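Local atomic coordinates of ESAT-6/WXG100 secretion system protein (PDB entry 7JQE), a protein that is the EsaA subunit of a bacterial type VIIb secretion system, its extracellular region probably contributing to the export of toxins across the cell envelope. Residues S117-E122 / I484-T489. Numbering follows the deposited sequence.
Sequences SDLLEE and IELQST
Leu120 and Leu486 meet where two antiparallel helices, 102-135 and 462-491, pack near the end of the elongated extracellular fragment where both chain termini of the model lie; the local axes run at 166° to one another and 10.1 Å apart. The two side chains lie side by side, pointing opposite ways, so that Leu120 CD1 lies 3.3 Å from Leu486 CD2 and also touches CG and CB of Leu486. Both CB atoms point into the interface, and CG anti to the backbone N (chi1 -177° in Leu486) extends each leucine across the gap between the helices. Leu486 CD2 reaches as far as the opposite backbone, 3.6 Å from Leu120 CA. It also meets Leu119, whose side chain stands roughly perpendicular to that of Leu486; Leu119 CG lies 4.0 Å from Leu486 CD2. Next outward, Phe147 packs on Gln487 and Ile483 on Leu120. In the two-chain assembly, Leu119 of the second subunit packs on Leu486 and Glu485 of that subunit on Leu119, so the helix pair borders the subunit interface. Gln487 CG lies 3.5 Å from Leu120 CD2, and a bend at chi2 (-74°) carries the amide back toward helix 102-135, with Gln487 NE2 also 3.5 Å from Leu120 CD2.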
loop_
_atom_site.group_PDB
_atom_site.type_symbol
_atom_site.label_atom_id
_atom_site.label_comp_id
_atom_site.label_asym_id
_atom_site.label_seq_id
_atom_site.Cartn_x
_atom_site.Cartn_y
_atom_site.Cartn_z
ATOM N N SER A 117 58.776 26.312 27.154
ATOM C CA SER A 117 57.865 27.379 26.754
ATOM C C SER A 117 57.318 27.153 25.351
ATOM O O SER A 117 56.169 27.516 25.067
ATOM C CB SER A 117 58.564 28.734 26.841
ATOM O OG SER A 117 58.916 29.031 28.181
ATOM N N ASP A 118 58.122 26.564 24.462
ATOM C CA ASP A 118 57.624 26.218 23.134
ATOM C C ASP A 118 56.680 25.025 23.199
ATOM O O ASP A 118 55.633 25.018 22.541
ATOM C CB ASP A 118 58.792 25.927 22.193
ATOM C CG ASP A 118 59.739 27.101 22.060
ATOM O OD1 ASP A 118 59.265 28.257 22.095
ATOM O OD2 ASP A 118 60.960 26.868 21.927
ATOM N N LEU A 119 57.037 24.005 23.983
ATOM C CA LEU A 119 56.142 22.868 24.166
ATOM C C LEU A 119 54.788 23.321 24.693
ATOM O O LEU A 119 53.747 22.788 24.291
ATOM C CB LEU A 119 56.777 21.846 25.109
ATOM C CG LEU A 119 55.935 20.622 25.470
ATOM C CD1 LEU A 119 55.538 19.853 24.218
ATOM C CD2 LEU A 119 56.677 19.719 26.440
ATOM N N LEU A 120 54.782 24.315 25.584
ATOM C CA LEU A 120 53.526 24.804 26.142
ATOM C C LEU A 120 52.567 25.240 25.040
ATOM O O LEU A 120 51.379 24.897 25.062
ATOM C CB LEU A 120 53.796 25.957 27.106
ATOM C CG LEU A 120 52.657 26.304 28.067
ATOM C CD1 LEU A 120 52.467 25.185 29.075
ATOM C CD2 LEU A 120 52.930 27.622 28.772
ATOM N N GLU A 121 53.065 26.001 24.064
ATOM C CA GLU A 121 52.194 26.492 23.000
ATOM C C GLU A 121 51.664 25.347 22.150
ATOM O O GLU A 121 50.497 25.356 21.740
ATOM C CB GLU A 121 52.937 27.506 22.135
ATOM C CG GLU A 121 53.415 28.726 22.896
ATOM C CD GLU A 121 53.963 29.798 21.979
ATOM O OE1 GLU A 121 53.403 29.978 20.877
ATOM O OE2 GLU A 121 54.958 30.455 22.358
ATOM N N GLU A 122 52.509 24.352 21.864
ATOM C CA GLU A 122 52.035 23.177 21.141
ATOM C C GLU A 122 50.901 22.493 21.894
ATOM O O GLU A 122 49.935 22.019 21.282
ATOM C CB GLU A 122 53.187 22.203 20.909
ATOM C CG GLU A 122 54.287 22.742 20.012
ATOM C CD GLU A 122 53.856 22.852 18.563
ATOM O OE1 GLU A 122 52.800 22.284 18.209
ATOM O OE2 GLU A 122 54.575 23.504 17.775
ATOM N N ILE A 484 48.764 23.562 33.202
ATOM C CA ILE A 484 49.037 24.178 34.496
ATOM C C ILE A 484 50.338 23.637 35.072
ATOM O O ILE A 484 51.182 24.393 35.569
ATOM C CB ILE A 484 47.855 23.953 35.455
ATOM C CG1 ILE A 484 46.656 24.804 35.029
ATOM C CG2 ILE A 484 48.258 24.251 36.887
ATOM C CD1 ILE A 484 45.416 24.593 35.878
ATOM N N GLU A 485 50.526 22.317 35.006
ATOM C CA GLU A 485 51.744 21.729 35.550
ATOM C C GLU A 485 52.971 22.142 34.744
ATOM O O GLU A 485 54.038 22.398 35.316
ATOM C CB GLU A 485 51.614 20.209 35.611
ATOM C CG GLU A 485 50.816 19.720 36.806
ATOM C CD GLU A 485 50.587 18.220 36.788
ATOM O OE1 GLU A 485 50.971 17.568 35.793
ATOM O OE2 GLU A 485 50.022 17.694 37.769
ATOM N N LEU A 486 52.842 22.222 33.417
ATOM C CA LEU A 486 53.977 22.647 32.602
ATOM C C LEU A 486 54.360 24.091 32.905
ATOM O O LEU A 486 55.547 24.411 33.030
ATOM C CB LEU A 486 53.662 22.470 31.117
ATOM C CG LEU A 486 54.790 22.815 30.139
ATOM C CD1 LEU A 486 56.077 22.099 30.512
ATOM C CD2 LEU A 486 54.384 22.468 28.716
ATOM N N GLN A 487 53.371 24.979 33.033
ATOM C CA GLN A 487 53.672 26.357 33.413
ATOM C C GLN A 487 54.303 26.423 34.796
ATOM O O GLN A 487 55.215 27.223 35.033
ATOM C CB GLN A 487 52.407 27.212 33.367
ATOM C CG GLN A 487 52.333 28.133 32.163
ATOM C CD GLN A 487 53.278 29.310 32.270
ATOM O OE1 GLN A 487 53.035 30.243 33.034
ATOM N NE2 GLN A 487 54.365 29.274 31.507
ATOM N N SER A 488 53.826 25.591 35.726
ATOM C CA SER A 488 54.347 25.617 37.088
ATOM C C SER A 488 55.834 25.282 37.113
ATOM O O SER A 488 56.627 25.975 37.761
ATOM C CB SER A 488 53.556 24.645 37.966
ATOM O OG SER A 488 53.982 24.710 39.317
ATOM N N THR A 489 56.232 24.219 36.411
ATOM C CA THR A 489 57.642 23.841 36.380
ATOM C C THR A 489 58.473 24.858 35.610
ATOM O O THR A 489 59.608 25.156 36.001
ATOM C CB THR A 489 57.806 22.446 35.781
ATOM O OG1 THR A 489 56.867 22.265 34.714
ATOM C CG2 THR A 489 57.569 21.387 36.842
#